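Local structure of membrane-anchored mycosin mycp1 (Mycobacterium thermoresistibile, 4HVL) at residues A183-T188 / Q243-P248; Q154-L159 / R189-T194; Y49-E54 / V360-A365; H56-G61 / R326-D331. The protein is a subtilisin-like serine protease of the mycosin group, an essential component of the ESX-1 (type VII) secretion system, anchored in the membrane and probably acting as an endopeptidase. All coordinates share one frame; numbering follows the deposited sequence.

Interaction 1 of 4, residues A183-T188 / Q243-P248; sequences ACYKVT and QTIVSP
The shortest bond between these strands is Ser247 N to Ala183 O, 2.8 Å; Ala183 N returns it to Ser247 O. Together they close one end of a two-stranded antiparallel ribbon, separate from the large parallel sheet of the subtilisin fold. Tyr185 and Ile245 form the next hydrogen-bonded pair. Here Tyr185 N reaches Ile245 O at 3.1 Å, while Ile245 N comes to Tyr185 O at 2.9 Å. Past the strand ends the ladder gains one more rung, Val187 N to Gln243 O at 3.0 Å.

Ala183, Tyr185, Ile245 and Ser247 share one face; Ala183, Tyr185 and Ser247 pack on Leu159 of helix 154-171, and Ile245 on Trp250. Tyr185 holds its ring over its own backbone, CG between the backbone N and the carbonyl carbon (chi1 57°). This lays the ring across Ile245, whose CB sits 4.0 Å from the ring centroid, a CH-pi contact over the face. The phenol OH goes on to Glu193, which also takes Ser247 OG, so the polar ends on this buried face are satisfied.

On the other face lie Cys184, Val246 and Thr244. Cys184 continues into the disulfide with Cys222, and on the way its SG lies 4.0 Å from Val246 CG2, while its CB rests 3.8 Å from Thr244 CG2.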
loop_
_atom_site.group_PDB
_atom_site.type_symbol
_atom_site.label_atom_id
_atom_site.label_comp_id
_atom_site.label_asym_id
_atom_site.label_seq_id
_atom_site.Cartn_x
_atom_site.Cartn_y
_atom_site.Cartn_z
ATOM N N ALA A 183 5.282 -8.258 2.216
ATOM C CA ALA A 183 5.950 -9.363 2.925
ATOM C C ALA A 183 7.137 -9.855 2.130
ATOM O O ALA A 183 7.020 -10.082 0.935
ATOM C CB ALA A 183 4.984 -10.502 3.134
ATOM N N CYS A 184 8.257 -10.071 2.810
ATOM C CA CYS A 184 9.523 -10.427 2.164
ATOM C C CYS A 184 10.019 -11.810 2.560
ATOM O O CYS A 184 9.941 -12.205 3.725
ATOM C CB CYS A 184 10.615 -9.419 2.538
ATOM S SG CYS A 184 10.259 -7.726 2.012
ATOM N N TYR A 185 10.535 -12.539 1.586
ATOM C CA TYR A 185 11.209 -13.793 1.875
ATOM C C TYR A 185 12.247 -14.102 0.796
ATOM O O TYR A 185 12.208 -13.520 -0.292
ATOM C CB TYR A 185 10.195 -14.932 2.039
ATOM C CG TYR A 185 9.259 -15.197 0.879
ATOM C CD1 TYR A 185 8.046 -14.511 0.761
ATOM C CD2 TYR A 185 9.543 -16.182 -0.072
ATOM C CE1 TYR A 185 7.173 -14.766 -0.265
ATOM C CE2 TYR A 185 8.654 -16.453 -1.103
ATOM C CZ TYR A 185 7.465 -15.742 -1.194
ATOM O OH TYR A 185 6.573 -15.979 -2.239
ATOM N N LYS A 186 13.166 -15.003 1.113
ATOM C CA LYS A 186 14.231 -15.362 0.187
ATOM C C LYS A 186 13.703 -16.276 -0.910
ATOM O O LYS A 186 12.915 -17.192 -0.657
ATOM C CB LYS A 186 15.391 -16.021 0.930
ATOM C CG LYS A 186 15.896 -15.148 2.073
ATOM C CD LYS A 186 17.274 -15.521 2.569
ATOM C CE LYS A 186 17.357 -16.927 3.153
ATOM N NZ LYS A 186 18.719 -17.475 2.932
ATOM N N VAL A 187 14.149 -16.013 -2.131
ATOM C CA VAL A 187 13.724 -16.772 -3.305
ATOM C C VAL A 187 14.003 -18.292 -3.171
ATOM O O VAL A 187 13.270 -19.116 -3.722
ATOM C CB VAL A 187 14.358 -16.176 -4.599
ATOM C CG1 VAL A 187 15.852 -16.464 -4.697
ATOM C CG2 VAL A 187 13.653 -16.721 -5.833
ATOM N N THR A 188 15.026 -18.663 -2.411
ATOM C CA THR A 188 15.372 -20.073 -2.231
ATOM C C THR A 188 14.536 -20.764 -1.152
ATOM O O THR A 188 14.582 -21.979 -1.024
ATOM C CB THR A 188 16.860 -20.220 -1.876
ATOM O OG1 THR A 188 17.174 -19.331 -0.797
ATOM C CG2 THR A 188 17.742 -19.901 -3.123
ATOM N N GLN A 243 16.825 -11.671 -5.328
ATOM C CA GLN A 243 17.071 -12.496 -4.133
ATOM C C GLN A 243 15.895 -12.483 -3.143
ATOM O O GLN A 243 15.692 -13.459 -2.407
ATOM C CB GLN A 243 18.313 -11.992 -3.403
ATOM C CG GLN A 243 19.535 -11.891 -4.301
ATOM C CD GLN A 243 20.702 -11.183 -3.634
ATOM O OE1 GLN A 243 20.533 -10.442 -2.643
ATOM N NE2 GLN A 243 21.897 -11.393 -4.179
ATOM N N THR A 244 15.168 -11.364 -3.096
ATOM C CA THR A 244 14.075 -11.165 -2.156
ATOM C C THR A 244 12.738 -11.004 -2.895
ATOM O O THR A 244 12.562 -10.086 -3.684
ATOM C CB THR A 244 14.350 -9.937 -1.268
ATOM O OG1 THR A 244 15.581 -10.126 -0.574
ATOM C CG2 THR A 244 13.246 -9.720 -0.237
ATOM N N ILE A 245 11.826 -11.942 -2.669
ATOM C CA ILE A 245 10.456 -11.830 -3.138
ATOM C C ILE A 245 9.722 -10.877 -2.188
ATOM O O ILE A 245 9.861 -10.997 -0.962
ATOM C CB ILE A 245 9.756 -13.212 -3.139
ATOM C CG1 ILE A 245 10.485 -14.189 -4.077
ATOM C CG2 ILE A 245 8.269 -13.100 -3.480
ATOM C CD1 ILE A 245 10.669 -13.664 -5.491
ATOM N N VAL A 246 8.997 -9.915 -2.751
ATOM C CA VAL A 246 8.055 -9.071 -2.006
ATOM C C VAL A 246 6.645 -9.392 -2.502
ATOM O O VAL A 246 6.367 -9.323 -3.719
ATOM C CB VAL A 246 8.350 -7.564 -2.211
ATOM C CG1 VAL A 246 7.438 -6.716 -1.333
ATOM C CG2 VAL A 246 9.816 -7.255 -1.897
ATOM N N SER A 247 5.762 -9.761 -1.581
ATOM C CA SER A 247 4.388 -10.153 -1.937
ATOM C C SER A 247 3.379 -9.289 -1.182
ATOM O O SER A 247 3.553 -9.048 0.002
ATOM C CB SER A 247 4.124 -11.623 -1.590
ATOM O OG SER A 247 2.843 -12.057 -2.052
ATOM N N PRO A 248 2.288 -8.882 -1.848
ATOM C CA PRO A 248 1.828 -9.278 -3.186
ATOM C C PRO A 248 2.413 -8.407 -4.315
ATOM O O PRO A 248 1.968 -8.492 -5.463
ATOM C CB PRO A 248 0.324 -9.080 -3.086
ATOM C CG PRO A 248 0.212 -7.878 -2.211
ATOM C CD PRO A 248 1.288 -8.040 -1.170
#

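Interaction 2 of 4, residues Q154-L159 / R189-T194; sequences QTAGSL and RPIDET
Ile191 carries this contact: its CD1 lies 3.7 Å from Thr155 CG2, and its CG2 is 3.9 Å from Ala156 CB. The two branches divide the work. CG1 stands beside the backbone N (chi1 -75°) and carries CD1 out over the first turn of the helix, while CG2, on the other side, settles on Ala156. Thr155 presents its methyl rather than its hydroxyl, and the two side chains cross at about a right angle. Leu159, one turn on, adds its CD1 4.1 Å from Ile191 CD1.

Beyond that the fit slackens. Leu159 CD1 only brushes the carboxylate of Glu193, which is buried and held by Tyr185 at OE2 and by Ser247 and Tyr251 at OE1, not by the helix. Asp192 points away to the exposed side, and what lies between the backbones there is a water, 2.8 Å from Ala156 O and a longer 3.3 Å from Asp192 O. Asp192 instead works locally: its OD1 accepts from Thr194 N (3.2 Å), an Asx turn, and from Thr194 OG1 (3.0 Å), the two donors coming from opposite faces of the carboxylate plane. Glu193 is the N-cap residue of the helix that follows.

The loop thus lies against the first turns of helix 154-171, bridging strand 183-186, whose Ala183 and Tyr185 pack on Leu159, to the start of helix 194-206.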
loop_
_atom_site.group_PDB
_atom_site.type_symbol
_atom_site.label_atom_id
_atom_site.label_comp_id
_atom_site.label_asym_id
_atom_site.label_seq_id
_atom_site.Cartn_x
_atom_site.Cartn_y
_atom_site.Cartn_z
ATOM N N GLN A 154 5.951 -16.856 10.564
ATOM C CA GLN A 154 4.995 -15.780 10.730
ATOM C C GLN A 154 4.679 -15.115 9.381
ATOM O O GLN A 154 3.536 -14.723 9.151
ATOM C CB GLN A 154 5.499 -14.743 11.739
ATOM C CG GLN A 154 5.495 -15.240 13.174
ATOM C CD GLN A 154 5.939 -14.169 14.176
ATOM O OE1 GLN A 154 5.665 -12.967 14.007
ATOM N NE2 GLN A 154 6.619 -14.602 15.227
ATOM N N THR A 155 5.682 -14.994 8.506
ATOM C CA THR A 155 5.475 -14.459 7.157
ATOM C C THR A 155 4.473 -15.306 6.374
ATOM O O THR A 155 3.588 -14.769 5.720
ATOM C CB THR A 155 6.788 -14.386 6.369
ATOM O OG1 THR A 155 7.722 -13.603 7.107
ATOM C CG2 THR A 155 6.586 -13.746 5.007
ATOM N N ALA A 156 4.614 -16.628 6.440
ATOM C CA ALA A 156 3.698 -17.515 5.725
ATOM C C ALA A 156 2.282 -17.359 6.245
ATOM O O ALA A 156 1.339 -17.254 5.462
ATOM C CB ALA A 156 4.139 -18.950 5.848
ATOM N N GLY A 157 2.145 -17.305 7.562
ATOM C CA GLY A 157 0.852 -17.063 8.192
ATOM C C GLY A 157 0.271 -15.720 7.809
ATOM O O GLY A 157 -0.918 -15.599 7.515
ATOM N N SER A 158 1.113 -14.698 7.818
ATOM C CA SER A 158 0.689 -13.359 7.437
ATOM C C SER A 158 0.202 -13.325 5.958
ATOM O O SER A 158 -0.782 -12.671 5.623
ATOM C CB SER A 158 1.823 -12.374 7.720
ATOM O OG SER A 158 1.611 -11.124 7.109
ATOM N N LEU A 159 0.849 -14.082 5.093
ATOM C CA LEU A 159 0.398 -14.184 3.688
ATOM C C LEU A 159 -0.907 -14.984 3.548
ATOM O O LEU A 159 -1.750 -14.669 2.709
ATOM C CB LEU A 159 1.495 -14.772 2.808
ATOM C CG LEU A 159 2.646 -13.808 2.490
ATOM C CD1 LEU A 159 3.818 -14.555 1.871
ATOM C CD2 LEU A 159 2.221 -12.690 1.559
ATOM N N ARG A 189 13.768 -19.980 -0.394
ATOM C CA ARG A 189 12.940 -20.496 0.678
ATOM C C ARG A 189 11.504 -20.127 0.394
ATOM O O ARG A 189 10.913 -19.360 1.148
ATOM C CB ARG A 189 13.389 -19.898 2.017
ATOM C CG ARG A 189 14.736 -20.418 2.517
ATOM C CD ARG A 189 15.053 -19.937 3.933
ATOM N NE ARG A 189 14.148 -20.509 4.943
ATOM C CZ ARG A 189 13.107 -19.886 5.516
ATOM N NH1 ARG A 189 12.793 -18.630 5.209
ATOM N NH2 ARG A 189 12.363 -20.525 6.421
ATOM N N PRO A 190 10.938 -20.670 -0.701
ATOM C CA PRO A 190 9.636 -20.212 -1.172
ATOM C C PRO A 190 8.478 -20.602 -0.249
ATOM O O PRO A 190 8.411 -21.727 0.199
ATOM C CB PRO A 190 9.498 -20.905 -2.540
ATOM C CG PRO A 190 10.344 -22.131 -2.435
ATOM C CD PRO A 190 11.506 -21.713 -1.591
ATOM N N ILE A 191 7.589 -19.659 0.031
ATOM C CA ILE A 191 6.365 -19.922 0.788
ATOM C C ILE A 191 5.285 -20.311 -0.220
ATOM O O ILE A 191 5.249 -19.747 -1.316
ATOM C CB ILE A 191 5.945 -18.630 1.548
ATOM C CG1 ILE A 191 6.854 -18.408 2.768
ATOM C CG2 ILE A 191 4.489 -18.672 1.971
ATOM C CD1 ILE A 191 6.837 -16.986 3.302
ATOM N N ASP A 192 4.390 -21.242 0.122
ATOM C CA ASP A 192 3.269 -21.524 -0.770
ATOM C C ASP A 192 2.216 -20.422 -0.530
ATOM O O ASP A 192 1.560 -20.412 0.474
ATOM C CB ASP A 192 2.694 -22.954 -0.571
ATOM C CG ASP A 192 1.371 -23.185 -1.348
ATOM O OD1 ASP A 192 0.977 -22.308 -2.172
ATOM O OD2 ASP A 192 0.691 -24.228 -1.115
ATOM N N GLU A 193 2.105 -19.474 -1.450
ATOM C CA GLU A 193 1.193 -18.341 -1.301
ATOM C C GLU A 193 0.273 -18.237 -2.522
ATOM O O GLU A 193 -0.140 -17.139 -2.926
ATOM C CB GLU A 193 1.983 -17.056 -1.110
ATOM C CG GLU A 193 2.985 -16.734 -2.235
ATOM C CD GLU A 193 3.238 -15.236 -2.369
ATOM O OE1 GLU A 193 2.272 -14.481 -2.556
ATOM O OE2 GLU A 193 4.375 -14.791 -2.244
ATOM N N THR A 194 0.007 -19.398 -3.117
ATOM C CA THR A 194 -0.963 -19.614 -4.202
ATOM C C THR A 194 -2.290 -18.887 -3.946
ATOM O O THR A 194 -2.872 -18.269 -4.851
ATOM C CB THR A 194 -1.150 -21.162 -4.359
ATOM O OG1 THR A 194 0.060 -21.693 -4.916
ATOM C CG2 THR A 194 -2.267 -21.527 -5.286
HETATM O O HOH W 1 1.320 -18.195 2.861
#

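Interaction 3 of 4, residues Y49-E54 / V360-A365; sequences YLRLTE and VIDPVA
Leu50, Val364 and Arg51 give up the most surface here, Leu50 and Arg51 from one side and Val364 from the other. Leu50 is buried. Its CD2 branch lies 3.6 Å from Ile361 O and 3.9 Å from Ile361 CG1, with Pro363 CD alongside, and Tyr317 of helix 311-328 also packs on it. The Pro363 ring leans on the Leu50 carbonyl, CG to O 3.5 Å.

Arg51 reaches along the outer side. A bend at chi3 (-71°) swings its guanidinium back, so that NH2 makes a salt bridge to Asp362 OD1 at 3.0 Å. The two flat groups stand nearly perpendicular, 89° apart, which makes this a single-point contact rather than a paired one. A water lies over the guanidinium face; it donates to Leu50 O and to Asp362 OD1 and accepts from Val364 N. OD1 is thus approached by the arginine, the water and, from above its plane, Ala365 N.

Val364 lies across the arginine at about a right angle, its CB 3.8 Å from Arg51 NH2, and pushes CG2 against Glu54 CG at 3.7 Å. Toward the other end, Val360 CG1 meets the edge of the Tyr49 ring.

These are helix ends meeting: Arg51, with positive phi, terminates helix 45-50 in a Schellman motif and serves as N-cap of helix 52-55, while Asp362 is the side-chain N-cap of helix 363-368.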
loop_
_atom_site.group_PDB
_atom_site.type_symbol
_atom_site.label_atom_id
_atom_site.label_comp_id
_atom_site.label_asym_id
_atom_site.label_seq_id
_atom_site.Cartn_x
_atom_site.Cartn_y
_atom_site.Cartn_z
ATOM N N TYR A 49 3.761 18.843 -5.177
ATOM C CA TYR A 49 4.435 18.053 -6.202
ATOM C C TYR A 49 3.461 17.327 -7.151
ATOM O O TYR A 49 3.685 17.279 -8.350
ATOM C CB TYR A 49 5.334 17.033 -5.509
ATOM C CG TYR A 49 6.323 16.327 -6.390
ATOM C CD1 TYR A 49 7.585 16.869 -6.637
ATOM C CD2 TYR A 49 6.017 15.091 -6.948
ATOM C CE1 TYR A 49 8.506 16.206 -7.437
ATOM C CE2 TYR A 49 6.927 14.420 -7.740
ATOM C CZ TYR A 49 8.164 14.973 -7.984
ATOM O OH TYR A 49 9.051 14.278 -8.773
ATOM N N LEU A 50 2.386 16.774 -6.591
ATOM C CA LEU A 50 1.413 15.986 -7.353
ATOM C C LEU A 50 0.270 16.847 -7.897
ATOM O O LEU A 50 -0.608 16.352 -8.605
ATOM C CB LEU A 50 0.859 14.853 -6.482
ATOM C CG LEU A 50 1.834 13.747 -6.051
ATOM C CD1 LEU A 50 1.169 12.807 -5.057
ATOM C CD2 LEU A 50 2.333 12.970 -7.257
ATOM N N ARG A 51 0.287 18.125 -7.547
ATOM C CA ARG A 51 -0.678 19.129 -8.042
ATOM C C ARG A 51 -2.110 18.752 -7.679
ATOM O O ARG A 51 -3.003 18.811 -8.516
ATOM C CB ARG A 51 -0.539 19.339 -9.556
ATOM C CG ARG A 51 0.880 19.623 -10.009
ATOM C CD ARG A 51 0.958 20.347 -11.345
ATOM N NE ARG A 51 0.593 19.539 -12.521
ATOM C CZ ARG A 51 1.404 18.700 -13.185
ATOM N NH1 ARG A 51 2.662 18.502 -12.785
ATOM N NH2 ARG A 51 0.957 18.039 -14.264
ATOM N N LEU A 52 -2.311 18.368 -6.421
ATOM C CA LEU A 52 -3.607 17.863 -5.960
ATOM C C LEU A 52 -4.727 18.891 -6.118
ATOM O O LEU A 52 -5.841 18.559 -6.550
ATOM C CB LEU A 52 -3.523 17.369 -4.507
ATOM C CG LEU A 52 -2.666 16.122 -4.221
ATOM C CD1 LEU A 52 -2.868 15.651 -2.794
ATOM C CD2 LEU A 52 -2.951 14.981 -5.191
ATOM N N THR A 53 -4.412 20.139 -5.784
ATOM C CA THR A 53 -5.325 21.255 -5.967
ATOM C C THR A 53 -5.870 21.297 -7.399
ATOM O O THR A 53 -7.072 21.405 -7.607
ATOM C CB THR A 53 -4.618 22.594 -5.647
ATOM O OG1 THR A 53 -4.149 22.576 -4.294
ATOM C CG2 THR A 53 -5.551 23.729 -5.804
ATOM N N GLU A 54 -4.993 21.202 -8.383
ATOM C CA GLU A 54 -5.423 21.204 -9.779
ATOM C C GLU A 54 -6.214 19.929 -10.103
ATOM O O GLU A 54 -7.274 19.987 -10.741
ATOM C CB GLU A 54 -4.208 21.321 -10.691
ATOM C CG GLU A 54 -4.506 21.488 -12.174
ATOM C CD GLU A 54 -5.197 22.799 -12.513
ATOM O OE1 GLU A 54 -5.190 23.718 -11.667
ATOM O OE2 GLU A 54 -5.756 22.909 -13.631
ATOM N N VAL A 360 7.216 8.452 -11.753
ATOM C CA VAL A 360 6.444 9.123 -10.716
ATOM C C VAL A 360 5.085 9.482 -11.289
ATOM O O VAL A 360 5.017 10.065 -12.362
ATOM C CB VAL A 360 7.179 10.374 -10.184
ATOM C CG1 VAL A 360 6.396 11.012 -9.046
ATOM C CG2 VAL A 360 8.583 9.988 -9.716
ATOM N N ILE A 361 4.012 9.132 -10.578
ATOM C CA ILE A 361 2.678 9.430 -11.066
ATOM C C ILE A 361 2.457 10.934 -11.271
ATOM O O ILE A 361 3.089 11.786 -10.599
ATOM C CB ILE A 361 1.545 8.869 -10.154
ATOM C CG1 ILE A 361 1.672 9.383 -8.714
ATOM C CG2 ILE A 361 1.555 7.359 -10.185
ATOM C CD1 ILE A 361 0.355 9.354 -7.945
ATOM N N ASP A 362 1.557 11.233 -12.204
ATOM C CA ASP A 362 1.229 12.596 -12.580
ATOM C C ASP A 362 -0.300 12.698 -12.659
ATOM O O ASP A 362 -0.910 12.452 -13.699
ATOM C CB ASP A 362 1.937 12.930 -13.897
ATOM C CG ASP A 362 1.741 14.348 -14.332
ATOM O OD1 ASP A 362 0.837 15.054 -13.816
ATOM O OD2 ASP A 362 2.499 14.753 -15.242
ATOM N N PRO A 363 -0.936 13.019 -11.524
ATOM C CA PRO A 363 -2.393 13.039 -11.441
ATOM C C PRO A 363 -3.119 13.868 -12.497
ATOM O O PRO A 363 -4.150 13.426 -13.025
ATOM C CB PRO A 363 -2.635 13.617 -10.047
ATOM C CG PRO A 363 -1.502 13.083 -9.264
ATOM C CD PRO A 363 -0.325 13.257 -10.205
ATOM N N VAL A 364 -2.602 15.067 -12.805
ATOM C CA VAL A 364 -3.285 15.939 -13.760
ATOM C C VAL A 364 -3.175 15.348 -15.150
ATOM O O VAL A 364 -4.156 15.321 -15.879
ATOM C CB VAL A 364 -2.734 17.368 -13.750
ATOM C CG1 VAL A 364 -3.285 18.179 -14.925
ATOM C CG2 VAL A 364 -3.077 18.050 -12.436
ATOM N N ALA A 365 -1.979 14.878 -15.517
ATOM C CA ALA A 365 -1.814 14.194 -16.781
ATOM C C ALA A 365 -2.728 12.963 -16.845
ATOM O O ALA A 365 -3.391 12.730 -17.864
ATOM C CB ALA A 365 -0.355 13.813 -17.011
HETATM O O HOH W 2 -0.385 16.298 -11.364
#

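Interaction 4 of 4, residues H56-G61 / R326-D331; sequences HKFATG and RQRYPD
The guanidinium of Arg328 has Phe58 CB over one face, 3.6 Å above the plane and offset toward the rim. The Phe58 ring is stood up against it, the two planes 78° apart, and carries Lys57 CB over the centre of one of its own faces. The two side chains run side by side and point the same way, with Phe58 CD1 3.9 Å from Arg328 NH2. The polar bond is made by the other terminal nitrogen: Arg328 NH1 donates to Phe58 O at 2.8 Å, on a lone pair in the carbonyl plane, though the oxygen sits 24° out of the guanidinium plane and the N-H is bent (137°). The arginine gets this far because its chain is extended from CG to NE.

Gln327 and Arg328 end helix 311-328, the long helix whose first turn carries Ser312, the predicted active-site serine, as in other subtilases. These two residues fasten its last turn to the loop that leads into strand 65-70.

Gln327 does its part with an amide oxygen. CG is anti to the backbone N, the chain beyond is extended, and OE1 is delivered to the backbone N-H groups of Thr60 and Gly61. Thr60 N binds it at 2.9 Å in the carbonyl plane; Gly61 N adds a weak bond, and Ala62 N another weak one. Ala59 CB packs 3.6 Å from the same oxygen. Thr60 OG1 is bonded to Asp125 and also accepts from a water, which in turn takes the N-H of Gln327 NE2 at 3.0 Å.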
loop_
_atom_site.group_PDB
_atom_site.type_symbol
_atom_site.label_atom_id
_atom_site.label_comp_id
_atom_site.label_asym_id
_atom_site.label_seq_id
_atom_site.Cartn_x
_atom_site.Cartn_y
_atom_site.Cartn_z
ATOM N N HIS A 56 -8.086 18.160 -8.358
ATOM C CA HIS A 56 -9.450 18.234 -7.810
ATOM C C HIS A 56 -10.439 19.070 -8.611
ATOM O O HIS A 56 -11.634 19.029 -8.318
ATOM C CB HIS A 56 -9.458 18.723 -6.365
ATOM C CG HIS A 56 -8.872 17.742 -5.395
ATOM N ND1 HIS A 56 -8.369 18.119 -4.167
ATOM C CD2 HIS A 56 -8.687 16.402 -5.485
ATOM C CE1 HIS A 56 -7.887 17.057 -3.547
ATOM N NE2 HIS A 56 -8.056 16.006 -4.331
ATOM N N LYS A 57 -9.973 19.848 -9.590
ATOM C CA LYS A 57 -10.898 20.469 -10.535
ATOM C C LYS A 57 -11.566 19.376 -11.387
ATOM O O LYS A 57 -12.660 19.573 -11.909
ATOM C CB LYS A 57 -10.184 21.497 -11.432
ATOM C CG LYS A 57 -9.470 22.616 -10.671
ATOM C CD LYS A 57 -9.222 23.879 -11.507
ATOM C CE LYS A 57 -8.772 23.562 -12.934
ATOM N NZ LYS A 57 -7.975 24.653 -13.570
ATOM N N PHE A 58 -10.911 18.218 -11.507
ATOM C CA PHE A 58 -11.316 17.179 -12.450
ATOM C C PHE A 58 -11.989 15.961 -11.811
ATOM O O PHE A 58 -12.776 15.291 -12.480
ATOM C CB PHE A 58 -10.111 16.773 -13.298
ATOM C CG PHE A 58 -9.515 17.934 -14.040
ATOM C CD1 PHE A 58 -10.230 18.549 -15.072
ATOM C CD2 PHE A 58 -8.291 18.466 -13.666
ATOM C CE1 PHE A 58 -9.720 19.657 -15.733
ATOM C CE2 PHE A 58 -7.768 19.556 -14.327
ATOM C CZ PHE A 58 -8.485 20.161 -15.363
ATOM N N ALA A 59 -11.712 15.714 -10.531
ATOM C CA ALA A 59 -12.288 14.588 -9.776
ATOM C C ALA A 59 -11.914 14.688 -8.293
ATOM O O ALA A 59 -10.883 15.249 -7.955
ATOM C CB ALA A 59 -11.820 13.247 -10.334
ATOM N N THR A 60 -12.768 14.143 -7.422
ATOM C CA THR A 60 -12.527 14.122 -5.978
ATOM C C THR A 60 -12.714 12.740 -5.318
ATOM O O THR A 60 -12.619 12.637 -4.106
ATOM C CB THR A 60 -13.500 15.056 -5.249
ATOM O OG1 THR A 60 -14.840 14.634 -5.509
ATOM C CG2 THR A 60 -13.329 16.494 -5.697
ATOM N N GLY A 61 -13.001 11.711 -6.125
ATOM C CA GLY A 61 -13.336 10.380 -5.642
ATOM C C GLY A 61 -14.779 10.132 -5.212
ATOM O O GLY A 61 -15.055 9.106 -4.600
ATOM N N ARG A 326 -11.335 6.542 -11.608
ATOM C CA ARG A 326 -12.534 5.725 -11.735
ATOM C C ARG A 326 -13.792 6.591 -11.616
ATOM O O ARG A 326 -14.799 6.311 -12.295
ATOM C CB ARG A 326 -12.544 4.574 -10.731
ATOM C CG ARG A 326 -11.369 3.620 -10.883
ATOM C CD ARG A 326 -11.733 2.207 -10.425
ATOM N NE ARG A 326 -12.454 1.492 -11.473
ATOM C CZ ARG A 326 -12.758 0.195 -11.427
ATOM N NH1 ARG A 326 -12.431 -0.538 -10.353
ATOM N NH2 ARG A 326 -13.401 -0.377 -12.456
ATOM N N GLN A 327 -13.744 7.656 -10.806
ATOM C CA GLN A 327 -14.865 8.596 -10.790
ATOM C C GLN A 327 -15.022 9.285 -12.151
ATOM O O GLN A 327 -16.119 9.350 -12.697
ATOM C CB GLN A 327 -14.748 9.678 -9.700
ATOM C CG GLN A 327 -15.931 10.655 -9.758
ATOM C CD GLN A 327 -15.759 11.933 -8.943
ATOM O OE1 GLN A 327 -14.684 12.237 -8.437
ATOM N NE2 GLN A 327 -16.839 12.703 -8.835
ATOM N N ARG A 328 -13.930 9.820 -12.683
ATOM C CA ARG A 328 -14.016 10.637 -13.879
ATOM C C ARG A 328 -14.292 9.783 -15.111
ATOM O O ARG A 328 -14.953 10.239 -16.038
ATOM C CB ARG A 328 -12.736 11.425 -14.085
ATOM C CG ARG A 328 -12.874 12.480 -15.156
ATOM C CD ARG A 328 -11.632 13.342 -15.166
ATOM N NE ARG A 328 -11.704 14.293 -16.258
ATOM C CZ ARG A 328 -12.442 15.387 -16.248
ATOM N NH1 ARG A 328 -13.181 15.716 -15.194
ATOM N NH2 ARG A 328 -12.428 16.161 -17.303
ATOM N N TYR A 329 -13.781 8.556 -15.102
ATOM C CA TYR A 329 -13.935 7.622 -16.200
ATOM C C TYR A 329 -14.457 6.276 -15.672
ATOM O O TYR A 329 -13.699 5.307 -15.581
ATOM C CB TYR A 329 -12.591 7.438 -16.897
ATOM C CG TYR A 329 -11.960 8.745 -17.369
ATOM C CD1 TYR A 329 -12.500 9.457 -18.453
ATOM C CD2 TYR A 329 -10.837 9.276 -16.734
ATOM C CE1 TYR A 329 -11.930 10.653 -18.878
ATOM C CE2 TYR A 329 -10.262 10.477 -17.160
ATOM C CZ TYR A 329 -10.809 11.148 -18.230
ATOM O OH TYR A 329 -10.244 12.330 -18.668
ATOM N N PRO A 330 -15.757 6.210 -15.317
ATOM C CA PRO A 330 -16.266 4.993 -14.674
ATOM C C PRO A 330 -16.333 3.761 -15.603
ATOM O O PRO A 330 -16.488 2.655 -15.115
ATOM C CB PRO A 330 -17.663 5.411 -14.159
ATOM C CG PRO A 330 -18.060 6.574 -15.009
ATOM C CD PRO A 330 -16.789 7.256 -15.449
ATOM N N ASP A 331 -16.214 3.959 -16.920
ATOM C CA ASP A 331 -16.216 2.847 -17.868
ATOM C C ASP A 331 -14.889 2.096 -17.912
ATOM O O ASP A 331 -14.833 1.026 -18.495
ATOM C CB ASP A 331 -16.592 3.286 -19.299
ATOM C CG ASP A 331 -15.672 4.360 -19.862
ATOM O OD1 ASP A 331 -15.015 5.098 -19.094
ATOM O OD2 ASP A 331 -15.632 4.514 -21.096
HETATM O O HOH W 3 -16.242 15.427 -7.745
#

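How the interactions relate
From the N terminus, residues 49-54 come first and wait until 360-365 for their partner, so interaction 3 closes the widest loop. Interaction 4 opens just after it, at 56-61, and closes at 326-331, inside that loop; together they fasten the N-terminal helices and the loop before strand 65-70 to helices 311-328 and 363-368. Within both loops lies the other pair. Interaction 2 starts at 154-159, but interaction 1 opens at 183-188 before 189-194 closes it, and ends at 243-248, so these two cross. They touch through Glu193, which ties the loop before helix 194-206 to the ribbon, and through Leu159 of helix 154-171. Both lie across the chain's centre from interactions 3 and 4.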